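Quinoline 2-oxidoreductase large subunit (Pseudomonas putida, PDB 1T3Q) probably hydroxylates quinoline at carbon 2 as the large subunit of a xanthine dehydrogenase-family enzyme, holding a molybdenum centre with its pterin cytosine dinucleotide. Local coordinates at residues Ala487-Asp492 against Ser562-Arg567; Gly607-Ala612 against Ala622-Thr627; His642-Glu647 against Val754-Asp759. All coordinates share one frame; numbering follows the deposited sequence.

Contact 1 (Ala487-Asp492 against Ser562-Arg567); sequences ATVRID and SIVRER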
ATOM      1  N   ALA B 487      15.588   3.724  16.966  1.00 18.96           N
ATOM      2  CA  ALA B 487      15.013   2.434  16.623  1.00 17.78           C
ATOM      3  C   ALA B 487      13.888   2.224  17.608  1.00 17.07           C
ATOM      4  O   ALA B 487      13.913   2.767  18.712  1.00 16.09           O
ATOM      5  CB  ALA B 487      16.046   1.323  16.769  1.00 18.15           C
ATOM      6  N   THR B 488      12.890   1.451  17.202  1.00 16.66           N
ATOM      7  CA  THR B 488      11.782   1.160  18.081  1.00 16.58           C
ATOM      8  C   THR B 488      11.709  -0.347  18.209  1.00 18.31           C
ATOM      9  O   THR B 488      11.955  -1.074  17.245  1.00 18.78           O
ATOM     10  CB  THR B 488      10.450   1.703  17.525  1.00 16.13           C
ATOM     11  OG1 THR B 488      10.511   3.135  17.460  1.00 16.72           O
ATOM     12  CG2 THR B 488       9.294   1.296  18.421  1.00 14.79           C
ATOM     13  N   VAL B 489      11.405  -0.807  19.414  1.00 17.52           N
ATOM     14  CA  VAL B 489      11.290  -2.229  19.675  1.00 17.79           C
ATOM     15  C   VAL B 489      10.038  -2.457  20.492  1.00 18.21           C
ATOM     16  O   VAL B 489       9.823  -1.805  21.518  1.00 16.98           O
ATOM     17  CB  VAL B 489      12.512  -2.771  20.457  1.00 18.01           C
ATOM     18  CG1 VAL B 489      12.278  -4.226  20.845  1.00 19.28           C
ATOM     19  CG2 VAL B 489      13.762  -2.663  19.606  1.00 19.67           C
ATOM     20  N   ARG B 490       9.199  -3.369  20.017  1.00 16.71           N
ATOM     21  CA  ARG B 490       7.974  -3.718  20.708  1.00 16.22           C
ATOM     22  C   ARG B 490       7.974  -5.211  20.942  1.00 17.71           C
ATOM     23  O   ARG B 490       8.308  -5.985  20.047  1.00 16.44           O
ATOM     24  CB  ARG B 490       6.738  -3.373  19.866  1.00 15.75           C
ATOM     25  CG  ARG B 490       5.423  -3.880  20.475  1.00 16.72           C
ATOM     26  CD  ARG B 490       4.226  -3.534  19.590  1.00 18.26           C
ATOM     27  NE  ARG B 490       4.235  -4.301  18.346  1.00 19.38           N
ATOM     28  CZ  ARG B 490       3.572  -3.958  17.245  1.00 20.08           C
ATOM     29  NH1 ARG B 490       2.837  -2.852  17.222  1.00 17.36           N
ATOM     30  NH2 ARG B 490       3.652  -4.715  16.162  1.00 18.12           N
ATOM     31  N   ILE B 491       7.617  -5.611  22.151  1.00 18.20           N
ATOM     32  CA  ILE B 491       7.514  -7.025  22.448  1.00 17.67           C
ATOM     33  C   ILE B 491       6.030  -7.273  22.282  1.00 16.59           C
ATOM     34  O   ILE B 491       5.219  -6.722  23.022  1.00 17.59           O
ATOM     35  CB  ILE B 491       7.918  -7.359  23.897  1.00 18.55           C
ATOM     36  CG1 ILE B 491       9.371  -6.945  24.146  1.00 15.82           C
ATOM     37  CG2 ILE B 491       7.740  -8.865  24.139  1.00 16.07           C
ATOM     38  CD1 ILE B 491       9.845  -7.178  25.582  1.00 13.86           C
ATOM     39  N   ASP B 492       5.665  -8.069  21.286  1.00 17.64           N
ATOM     40  CA  ASP B 492       4.262  -8.361  21.054  1.00 18.29           C
ATOM     41  C   ASP B 492       3.736  -9.249  22.190  1.00 20.24           C
ATOM     42  O   ASP B 492       4.500  -9.993  22.806  1.00 20.36           O
ATOM     43  CB  ASP B 492       4.114  -9.016  19.676  1.00 17.92           C
ATOM     44  CG  ASP B 492       4.610  -8.104  18.560  1.00 19.97           C
ATOM     45  OD1 ASP B 492       3.964  -7.062  18.319  1.00 18.57           O
ATOM     46  OD2 ASP B 492       5.652  -8.409  17.941  1.00 17.64           O
ATOM     47  N   SER B 562      16.611  -2.633  25.281  1.00 20.19           N
ATOM     48  CA  SER B 562      16.980  -2.623  26.695  1.00 20.82           C
ATOM     49  C   SER B 562      15.873  -2.027  27.554  1.00 20.52           C
ATOM     50  O   SER B 562      15.576  -2.532  28.635  1.00 20.40           O
ATOM     51  CB  SER B 562      18.274  -1.830  26.902  1.00 21.27           C
ATOM     52  OG  SER B 562      18.602  -1.754  28.280  1.00 24.59           O
ATOM     53  N   ILE B 563      15.260  -0.952  27.069  1.00 19.97           N
ATOM     54  CA  ILE B 563      14.190  -0.306  27.816  1.00 18.95           C
ATOM     55  C   ILE B 563      13.056  -1.274  28.112  1.00 19.00           C
ATOM     56  O   ILE B 563      12.597  -1.371  29.253  1.00 17.90           O
ATOM     57  CB  ILE B 563      13.622   0.906  27.056  1.00 20.17           C
ATOM     58  CG1 ILE B 563      14.708   1.978  26.912  1.00 21.03           C
ATOM     59  CG2 ILE B 563      12.403   1.460  27.791  1.00 21.04           C
ATOM     60  CD1 ILE B 563      14.316   3.117  26.013  1.00 22.80           C
ATOM     61  N   VAL B 564      12.595  -1.993  27.093  1.00 19.91           N
ATOM     62  CA  VAL B 564      11.506  -2.928  27.315  1.00 18.99           C
ATOM     63  C   VAL B 564      11.996  -4.180  28.041  1.00 18.63           C
ATOM     64  O   VAL B 564      11.253  -4.780  28.819  1.00 18.87           O
ATOM     65  CB  VAL B 564      10.795  -3.289  25.988  1.00 19.95           C
ATOM     66  CG1 VAL B 564      10.137  -2.041  25.422  1.00 19.39           C
ATOM     67  CG2 VAL B 564      11.781  -3.865  24.986  1.00 18.45           C
ATOM     68  N   ARG B 565      13.247  -4.562  27.804  1.00 19.13           N
ATOM     69  CA  ARG B 565      13.819  -5.725  28.481  1.00 20.48           C
ATOM     70  C   ARG B 565      13.798  -5.476  29.990  1.00 20.63           C
ATOM     71  O   ARG B 565      13.417  -6.348  30.767  1.00 21.00           O
ATOM     72  CB  ARG B 565      15.262  -5.970  28.025  1.00 19.29           C
ATOM     73  CG  ARG B 565      15.955  -7.135  28.756  1.00 18.40           C
ATOM     74  CD  ARG B 565      17.312  -7.485  28.140  1.00 17.61           C
ATOM     75  NE  ARG B 565      18.322  -6.459  28.383  1.00 18.77           N
ATOM     76  CZ  ARG B 565      19.580  -6.530  27.961  1.00 20.69           C
ATOM     77  NH1 ARG B 565      20.431  -5.547  28.233  1.00 20.30           N
ATOM     78  NH2 ARG B 565      19.990  -7.580  27.263  1.00 21.11           N
ATOM     79  N   GLU B 566      14.199  -4.277  30.401  1.00 21.75           N
ATOM     80  CA  GLU B 566      14.215  -3.933  31.820  1.00 22.39           C
ATOM     81  C   GLU B 566      12.830  -4.045  32.446  1.00 21.47           C
ATOM     82  O   GLU B 566      12.697  -4.497  33.574  1.00 20.85           O
ATOM     83  CB  GLU B 566      14.770  -2.519  32.031  1.00 21.21           C
ATOM     84  CG  GLU B 566      16.271  -2.436  31.831  1.00 26.04           C
ATOM     85  CD  GLU B 566      17.023  -3.297  32.834  1.00 27.32           C
ATOM     86  OE1 GLU B 566      18.142  -3.757  32.513  1.00 26.03           O
ATOM     87  OE2 GLU B 566      16.492  -3.509  33.947  1.00 29.67           O
ATOM     88  N   ARG B 567      11.794  -3.650  31.711  1.00 20.74           N
ATOM     89  CA  ARG B 567      10.444  -3.729  32.245  1.00 20.49           C
ATOM     90  C   ARG B 567      10.023  -5.186  32.409  1.00 19.22           C
ATOM     91  O   ARG B 567       9.276  -5.524  33.328  1.00 18.65           O
ATOM     92  CB  ARG B 567       9.479  -2.951  31.346  1.00 20.81           C
ATOM     93  CG  ARG B 567       9.728  -1.451  31.445  1.00 20.26           C
ATOM     94  CD  ARG B 567       9.002  -0.629  30.392  1.00 20.83           C
ATOM     95  NE  ARG B 567       9.429   0.767  30.460  1.00 20.36           N
ATOM     96  CZ  ARG B 567       9.198   1.671  29.513  1.00 22.23           C
ATOM     97  NH1 ARG B 567       9.631   2.914  29.663  1.00 22.43           N
ATOM     98  NH2 ARG B 567       8.538   1.333  28.413  1.00 20.35           N
TER
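Val564 of helix 549-576 packs against Val489 and Ile491 of strand 486-491. Val489 and Ile491 are two apart on the strand, so both side chains leave the same face and meet the helix together. The tight part is at Ile491. Its CD1 lies 3.9 Å from Val564 CG2, and Ile491 CG1 follows at 4.0 Å from the same methyl. The two side chains run past each other in opposite directions. Val564 has chi1 -64°, which puts CG2 between its backbone N and carbonyl carbon, facing the isoleucine. The other branch, CG1, turns to the strand backbone and sits 3.9 Å from Val489 O. Val489 itself is the looser neighbour: its CG1 comes to 4.2 Å from Val564 CG2, and the pair meet at a slant. All three residues are buried, and the contact is wholly apolar between side chains.

The other face of the strand is polar. Arg490 points away from the helix, and its NE forms a salt bridge with Asp492 OD1 at 2.8 Å. The N-H is poorly aimed, at 124°, so the hydrogen-bond part is weak. This side meets the second subunit, where Arg230 of that other chain pairs with Asp492. On the helix, the partly exposed Arg565 leads away from the strand and reaches Val521 O.

In the region assigned to the molybdopterin cofactor-binding family, the contact lays one helix on a four-stranded mixed sheet. Strand 486-491 runs between strands 497-501 and 625-629, Ala626 of the latter also touches Val564, and helix 602-611 covers Ile491 through Phe602 and Val606.

Contact 2 (Gly607-Ala612 against Ala622-Thr627); sequences GAAYFA and ATLEAT
The Tyr610 ring meets Leu624 obliquely, with CE1 3.7 Å from Leu624 CD1. Further out along the ring, Tyr610 OH lies 3.9 Å from Leu624 CB. The phenol is also held from elsewhere: OH hydrogen-bonds to Ile491 O of the neighbouring strand. In the second subunit, Tyr540 of that other chain meets the Tyr610 ring edge-to-face, and His484 of the same chain meets it with the planes about 35° apart. The next ring, Phe611, carries Tyr610 CB over the centre of one face, 3.6 Å above its plane.

Leu624 CD1 is shared. It also touches Ala609 CB at 3.7 Å. The leucine CG stands beside its backbone N, chi1 -74°, and the extended chi2 then carries CD1 to the helix, where it touches both the alanine methyl and the ring. Here helix 602-611 packs, through Ala609 and Tyr610, on the chain that returns, after a short loop, into strand 625-629. This is a helix-loop-strand connection in the region assigned to the molybdopterin cofactor-binding family, and it lies at the interface with the second subunit. Replacing Tyr610 with an alanine would probably leave Ile491 O without its phenol partner and open a gap beside Leu624 CD1.

Ala622 meets the helix backbone, with CB 3.8 Å from Ala609 O. These two alanines also have the closest CA atoms of the contact, at 5.8 Å, an approach consistent with two small side chains. Helix 549-576 adds Leu571 against Ala609 and Arg567 against Leu624.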
ATOM      1  N   GLY B 607       2.991 -11.984  28.626  1.00 19.70           N
ATOM      2  CA  GLY B 607       1.547 -12.132  28.686  1.00 20.37           C
ATOM      3  C   GLY B 607       0.980 -11.387  29.882  1.00 20.73           C
ATOM      4  O   GLY B 607      -0.023 -10.674  29.774  1.00 20.68           O
ATOM      5  N   ALA B 608       1.635 -11.541  31.028  1.00 20.54           N
ATOM      6  CA  ALA B 608       1.208 -10.882  32.259  1.00 20.04           C
ATOM      7  C   ALA B 608       1.393  -9.366  32.183  1.00 18.85           C
ATOM      8  O   ALA B 608       0.586  -8.613  32.719  1.00 20.26           O
ATOM      9  CB  ALA B 608       1.991 -11.447  33.459  1.00 20.19           C
ATOM     10  N   ALA B 609       2.458  -8.919  31.526  1.00 18.15           N
ATOM     11  CA  ALA B 609       2.707  -7.485  31.402  1.00 19.04           C
ATOM     12  C   ALA B 609       1.549  -6.820  30.673  1.00 19.50           C
ATOM     13  O   ALA B 609       1.100  -5.734  31.048  1.00 20.36           O
ATOM     14  CB  ALA B 609       4.015  -7.234  30.651  1.00 19.54           C
ATOM     15  N   TYR B 610       1.063  -7.481  29.630  1.00 19.49           N
ATOM     16  CA  TYR B 610      -0.041  -6.952  28.840  1.00 20.37           C
ATOM     17  C   TYR B 610      -1.414  -7.130  29.459  1.00 20.43           C
ATOM     18  O   TYR B 610      -2.195  -6.181  29.542  1.00 19.81           O
ATOM     19  CB  TYR B 610      -0.089  -7.612  27.455  1.00 17.89           C
ATOM     20  CG  TYR B 610       0.788  -6.967  26.410  1.00 20.53           C
ATOM     21  CD1 TYR B 610       2.104  -7.383  26.215  1.00 19.24           C
ATOM     22  CD2 TYR B 610       0.301  -5.921  25.622  1.00 19.55           C
ATOM     23  CE1 TYR B 610       2.913  -6.772  25.261  1.00 19.87           C
ATOM     24  CE2 TYR B 610       1.098  -5.305  24.673  1.00 17.89           C
ATOM     25  CZ  TYR B 610       2.400  -5.731  24.496  1.00 18.05           C
ATOM     26  OH  TYR B 610       3.191  -5.110  23.565  1.00 18.05           O
ATOM     27  N   PHE B 611      -1.691  -8.350  29.909  1.00 20.40           N
ATOM     28  CA  PHE B 611      -3.014  -8.696  30.403  1.00 21.35           C
ATOM     29  C   PHE B 611      -3.239  -9.150  31.842  1.00 22.29           C
ATOM     30  O   PHE B 611      -4.311  -9.668  32.137  1.00 21.66           O
ATOM     31  CB  PHE B 611      -3.589  -9.766  29.467  1.00 21.96           C
ATOM     32  CG  PHE B 611      -3.379  -9.469  28.004  1.00 24.64           C
ATOM     33  CD1 PHE B 611      -2.674 -10.354  27.196  1.00 25.03           C
ATOM     34  CD2 PHE B 611      -3.900  -8.309  27.432  1.00 24.81           C
ATOM     35  CE1 PHE B 611      -2.489 -10.090  25.835  1.00 26.07           C
ATOM     36  CE2 PHE B 611      -3.721  -8.037  26.075  1.00 25.21           C
ATOM     37  CZ  PHE B 611      -3.015  -8.930  25.276  1.00 24.72           C
ATOM     38  N   ALA B 612      -2.267  -8.977  32.731  1.00 23.65           N
ATOM     39  CA  ALA B 612      -2.459  -9.399  34.121  1.00 24.74           C
ATOM     40  C   ALA B 612      -2.050  -8.299  35.095  1.00 25.40           C
ATOM     41  O   ALA B 612      -1.049  -8.403  35.798  1.00 23.12           O
ATOM     42  CB  ALA B 612      -1.677 -10.677  34.399  1.00 26.40           C
ATOM     43  N   ALA B 622       3.900  -0.568  32.321  1.00 21.84           N
ATOM     44  CA  ALA B 622       3.636  -1.732  31.483  1.00 21.33           C
ATOM     45  C   ALA B 622       3.876  -1.554  29.982  1.00 21.39           C
ATOM     46  O   ALA B 622       3.689  -2.494  29.212  1.00 23.16           O
ATOM     47  CB  ALA B 622       2.214  -2.215  31.731  1.00 20.01           C
ATOM     48  N   THR B 623       4.296  -0.367  29.559  1.00 20.80           N
ATOM     49  CA  THR B 623       4.548  -0.129  28.142  1.00 20.50           C
ATOM     50  C   THR B 623       5.676  -1.024  27.633  1.00 20.72           C
ATOM     51  O   THR B 623       6.814  -0.909  28.096  1.00 20.71           O
ATOM     52  CB  THR B 623       4.959   1.329  27.881  1.00 20.38           C
ATOM     53  OG1 THR B 623       4.035   2.214  28.528  1.00 18.63           O
ATOM     54  CG2 THR B 623       4.954   1.611  26.384  1.00 19.44           C
ATOM     55  N   LEU B 624       5.376  -1.910  26.683  1.00 19.32           N
ATOM     56  CA  LEU B 624       6.412  -2.788  26.144  1.00 19.50           C
ATOM     57  C   LEU B 624       6.867  -2.443  24.724  1.00 19.04           C
ATOM     58  O   LEU B 624       7.191  -3.322  23.927  1.00 19.10           O
ATOM     59  CB  LEU B 624       5.984  -4.262  26.223  1.00 19.73           C
ATOM     60  CG  LEU B 624       6.012  -4.901  27.621  1.00 22.37           C
ATOM     61  CD1 LEU B 624       5.853  -6.414  27.487  1.00 22.85           C
ATOM     62  CD2 LEU B 624       7.328  -4.588  28.334  1.00 23.04           C
ATOM     63  N   GLU B 625       6.886  -1.149  24.420  1.00 18.13           N
ATOM     64  CA  GLU B 625       7.354  -0.649  23.135  1.00 16.46           C
ATOM     65  C   GLU B 625       8.116   0.623  23.483  1.00 17.37           C
ATOM     66  O   GLU B 625       7.604   1.480  24.206  1.00 18.28           O
ATOM     67  CB  GLU B 625       6.185  -0.327  22.188  1.00 16.36           C
ATOM     68  CG  GLU B 625       6.647   0.150  20.810  1.00 17.23           C
ATOM     69  CD  GLU B 625       5.530   0.163  19.767  1.00 19.04           C
ATOM     70  OE1 GLU B 625       5.815   0.509  18.601  1.00 18.15           O
ATOM     71  OE2 GLU B 625       4.376  -0.175  20.109  1.00 20.74           O
ATOM     72  N   ALA B 626       9.342   0.737  22.988  1.00 15.58           N
ATOM     73  CA  ALA B 626      10.161   1.905  23.291  1.00 17.20           C
ATOM     74  C   ALA B 626      11.037   2.304  22.118  1.00 17.94           C
ATOM     75  O   ALA B 626      11.332   1.491  21.239  1.00 18.46           O
ATOM     76  CB  ALA B 626      11.030   1.623  24.521  1.00 15.28           C
ATOM     77  N   THR B 627      11.468   3.561  22.130  1.00 18.12           N
ATOM     78  CA  THR B 627      12.301   4.114  21.076  1.00 18.25           C
ATOM     79  C   THR B 627      13.518   4.799  21.692  1.00 17.25           C
ATOM     80  O   THR B 627      13.428   5.400  22.761  1.00 16.20           O
ATOM     81  CB  THR B 627      11.496   5.144  20.247  1.00 18.78           C
ATOM     82  OG1 THR B 627      10.347   4.496  19.685  1.00 23.29           O
ATOM     83  CG2 THR B 627      12.345   5.733  19.125  1.00 19.02           C
TER

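Contact 3 (His642-Glu647 against Val754-Asp759); sequences HAAIVE and VAAVND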
ATOM      1  N   HIS B 642      44.726  -6.423   2.535  1.00 20.01           N
ATOM      2  CA  HIS B 642      44.451  -7.123   1.293  1.00 19.37           C
ATOM      3  C   HIS B 642      45.750  -7.295   0.541  1.00 18.89           C
ATOM      4  O   HIS B 642      46.651  -6.462   0.635  1.00 19.29           O
ATOM      5  CB  HIS B 642      43.486  -6.330   0.404  1.00 19.89           C
ATOM      6  CG  HIS B 642      42.159  -6.059   1.035  1.00 20.83           C
ATOM      7  ND1 HIS B 642      41.925  -4.963   1.835  1.00 20.04           N
ATOM      8  CD2 HIS B 642      41.001  -6.761   1.008  1.00 20.91           C
ATOM      9  CE1 HIS B 642      40.679  -5.001   2.275  1.00 19.67           C
ATOM     10  NE2 HIS B 642      40.097  -6.083   1.788  1.00 20.83           N
ATOM     11  N   ALA B 643      45.841  -8.388  -0.204  1.00 18.54           N
ATOM     12  CA  ALA B 643      47.009  -8.672  -1.027  1.00 18.62           C
ATOM     13  C   ALA B 643      46.462  -9.213  -2.335  1.00 19.80           C
ATOM     14  O   ALA B 643      45.570 -10.064  -2.343  1.00 19.29           O
ATOM     15  CB  ALA B 643      47.912  -9.701  -0.361  1.00 19.19           C
ATOM     16  N   ALA B 644      46.983  -8.700  -3.441  1.00 18.60           N
ATOM     17  CA  ALA B 644      46.537  -9.129  -4.750  1.00 19.08           C
ATOM     18  C   ALA B 644      47.725  -9.550  -5.590  1.00 19.08           C
ATOM     19  O   ALA B 644      48.818  -8.996  -5.468  1.00 19.90           O
ATOM     20  CB  ALA B 644      45.785  -7.997  -5.449  1.00 16.48           C
ATOM     21  N   ILE B 645      47.506 -10.556  -6.426  1.00 18.61           N
ATOM     22  CA  ILE B 645      48.537 -11.026  -7.330  1.00 18.61           C
ATOM     23  C   ILE B 645      47.969 -10.815  -8.725  1.00 19.17           C
ATOM     24  O   ILE B 645      46.863 -11.263  -9.025  1.00 20.44           O
ATOM     25  CB  ILE B 645      48.857 -12.518  -7.122  1.00 19.03           C
ATOM     26  CG1 ILE B 645      49.547 -12.713  -5.767  1.00 20.60           C
ATOM     27  CG2 ILE B 645      49.756 -13.015  -8.248  1.00 19.31           C
ATOM     28  CD1 ILE B 645      49.905 -14.157  -5.447  1.00 22.23           C
ATOM     29  N   VAL B 646      48.716 -10.102  -9.561  1.00 20.05           N
ATOM     30  CA  VAL B 646      48.280  -9.828 -10.920  1.00 20.43           C
ATOM     31  C   VAL B 646      49.297 -10.366 -11.907  1.00 22.08           C
ATOM     32  O   VAL B 646      50.490 -10.453 -11.607  1.00 21.20           O
ATOM     33  CB  VAL B 646      48.112  -8.307 -11.189  1.00 20.17           C
ATOM     34  CG1 VAL B 646      47.117  -7.705 -10.210  1.00 21.62           C
ATOM     35  CG2 VAL B 646      49.455  -7.608 -11.102  1.00 22.92           C
ATOM     36  N   GLU B 647      48.810 -10.741 -13.082  1.00 22.25           N
ATOM     37  CA  GLU B 647      49.670 -11.252 -14.138  1.00 23.27           C
ATOM     38  C   GLU B 647      49.457 -10.376 -15.361  1.00 22.37           C
ATOM     39  O   GLU B 647      48.327 -10.206 -15.816  1.00 22.09           O
ATOM     40  CB  GLU B 647      49.311 -12.699 -14.482  1.00 25.67           C
ATOM     41  CG  GLU B 647      50.029 -13.213 -15.723  1.00 30.37           C
ATOM     42  CD  GLU B 647      49.502 -14.559 -16.189  1.00 34.55           C
ATOM     43  OE1 GLU B 647      49.842 -15.582 -15.562  1.00 36.87           O
ATOM     44  OE2 GLU B 647      48.738 -14.586 -17.177  1.00 37.14           O
ATOM     45  N   VAL B 754      46.721  -1.849  -7.493  1.00 17.13           N
ATOM     46  CA  VAL B 754      47.660  -0.882  -8.050  1.00 17.18           C
ATOM     47  C   VAL B 754      49.072  -1.252  -7.604  1.00 17.31           C
ATOM     48  O   VAL B 754      50.016  -1.229  -8.403  1.00 16.58           O
ATOM     49  CB  VAL B 754      47.340   0.558  -7.581  1.00 17.56           C
ATOM     50  CG1 VAL B 754      48.437   1.512  -8.045  1.00 17.63           C
ATOM     51  CG2 VAL B 754      46.001   0.999  -8.157  1.00 18.79           C
ATOM     52  N   ALA B 755      49.218  -1.601  -6.326  1.00 16.31           N
ATOM     53  CA  ALA B 755      50.527  -1.993  -5.810  1.00 17.31           C
ATOM     54  C   ALA B 755      51.020  -3.231  -6.558  1.00 15.42           C
ATOM     55  O   ALA B 755      52.201  -3.346  -6.861  1.00 15.69           O
ATOM     56  CB  ALA B 755      50.449  -2.283  -4.307  1.00 14.79           C
ATOM     57  N   ALA B 756      50.105  -4.146  -6.867  1.00 17.89           N
ATOM     58  CA  ALA B 756      50.471  -5.371  -7.580  1.00 17.59           C
ATOM     59  C   ALA B 756      51.006  -5.083  -8.978  1.00 18.18           C
ATOM     60  O   ALA B 756      52.022  -5.638  -9.389  1.00 18.45           O
ATOM     61  CB  ALA B 756      49.270  -6.310  -7.658  1.00 18.38           C
ATOM     62  N   VAL B 757      50.320  -4.222  -9.720  1.00 19.53           N
ATOM     63  CA  VAL B 757      50.769  -3.882 -11.062  1.00 19.50           C
ATOM     64  C   VAL B 757      52.162  -3.265 -11.002  1.00 20.85           C
ATOM     65  O   VAL B 757      53.038  -3.597 -11.798  1.00 19.54           O
ATOM     66  CB  VAL B 757      49.796  -2.892 -11.738  1.00 20.31           C
ATOM     67  CG1 VAL B 757      50.412  -2.339 -13.018  1.00 19.85           C
ATOM     68  CG2 VAL B 757      48.480  -3.601 -12.051  1.00 18.11           C
ATOM     69  N   ASN B 758      52.366  -2.367 -10.045  1.00 20.66           N
ATOM     70  CA  ASN B 758      53.663  -1.723  -9.897  1.00 20.95           C
ATOM     71  C   ASN B 758      54.758  -2.718  -9.533  1.00 19.66           C
ATOM     72  O   ASN B 758      55.885  -2.610 -10.011  1.00 18.96           O
ATOM     73  CB  ASN B 758      53.565  -0.607  -8.864  1.00 21.35           C
ATOM     74  CG  ASN B 758      53.003   0.668  -9.462  1.00 22.05           C
ATOM     75  OD1 ASN B 758      53.718   1.416 -10.124  1.00 22.30           O
ATOM     76  ND2 ASN B 758      51.713   0.907  -9.252  1.00 21.87           N
ATOM     77  N   ASP B 759      54.426  -3.695  -8.699  1.00 20.13           N
ATOM     78  CA  ASP B 759      55.405  -4.707  -8.319  1.00 20.90           C
ATOM     79  C   ASP B 759      55.768  -5.519  -9.558  1.00 21.48           C
ATOM     80  O   ASP B 759      56.929  -5.869  -9.766  1.00 21.98           O
ATOM     81  CB  ASP B 759      54.834  -5.645  -7.258  1.00 22.04           C
ATOM     82  CG  ASP B 759      55.873  -6.619  -6.725  1.00 24.44           C
ATOM     83  OD1 ASP B 759      56.894  -6.148  -6.186  1.00 24.44           O
ATOM     84  OD2 ASP B 759      55.674  -7.847  -6.851  1.00 23.13           O
TER
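Ala756 and Val646 bury the most surface here. The Ala756 methyl points from helix 744-761 at strand 636-649. Its CB lies 3.6 Å from Val646 CG1 and 3.5 Å from Ala644 O. Val646 meets Ala756 with both branches. CG1 takes the methyl, while CG2 lies against the peptide that follows, 3.6 Å from Ala756 C. With chi1 -58°, CG1 stands beside the valine's backbone N and CG2 between that N and the carbonyl carbon, a setting that brings both methyls to Ala756.

Val757 adds a smaller share. It starts away from the strand, yet its CG2 comes to 4.2 Å from Val646 CG2. The axes of the short segments approach to 7.4 Å and cross at -45°, with the small Ala756 methyl reaching the strand. The helix thus packs on a four-stranded mixed sheet, in which strand 636-649 runs between strands 454-467 and 655-665.

On the far side of the helix, Asn758 ND2 bonds to Val754 O, 49° out of the carbonyl plane. Asn758 N reaches the same oxygen from the opposite face, and Asn758 OD1 accepts from Ile768 N.

The join between strand and helix is therefore made by methyl groups and backbone carbonyls in van der Waals contact. Its hold is likely to rest on close fit and burial of apolar surface.

From the N terminus, contact 1 comes first: it joins segments 487-492 and 562-567, with 69 residues between them, and ties strand 486-491 to helix 549-576. Contact 2 closes next, where nine residues separate 607-612 from 622-627. Contact 3 follows, closing the 106 residues between 642-647 and 754-759. The three are in series; none nests in or crosses another. Contacts 1 and 2 adjoin, with centres 9 Å apart, because strands 486-491 and 625-629 are neighbours in one sheet, and both touch the second subunit. Contact 3 belongs to another sheet across the chain's centre, its centre 49 Å from that of contact 1 and 58 Å from that of contact 2.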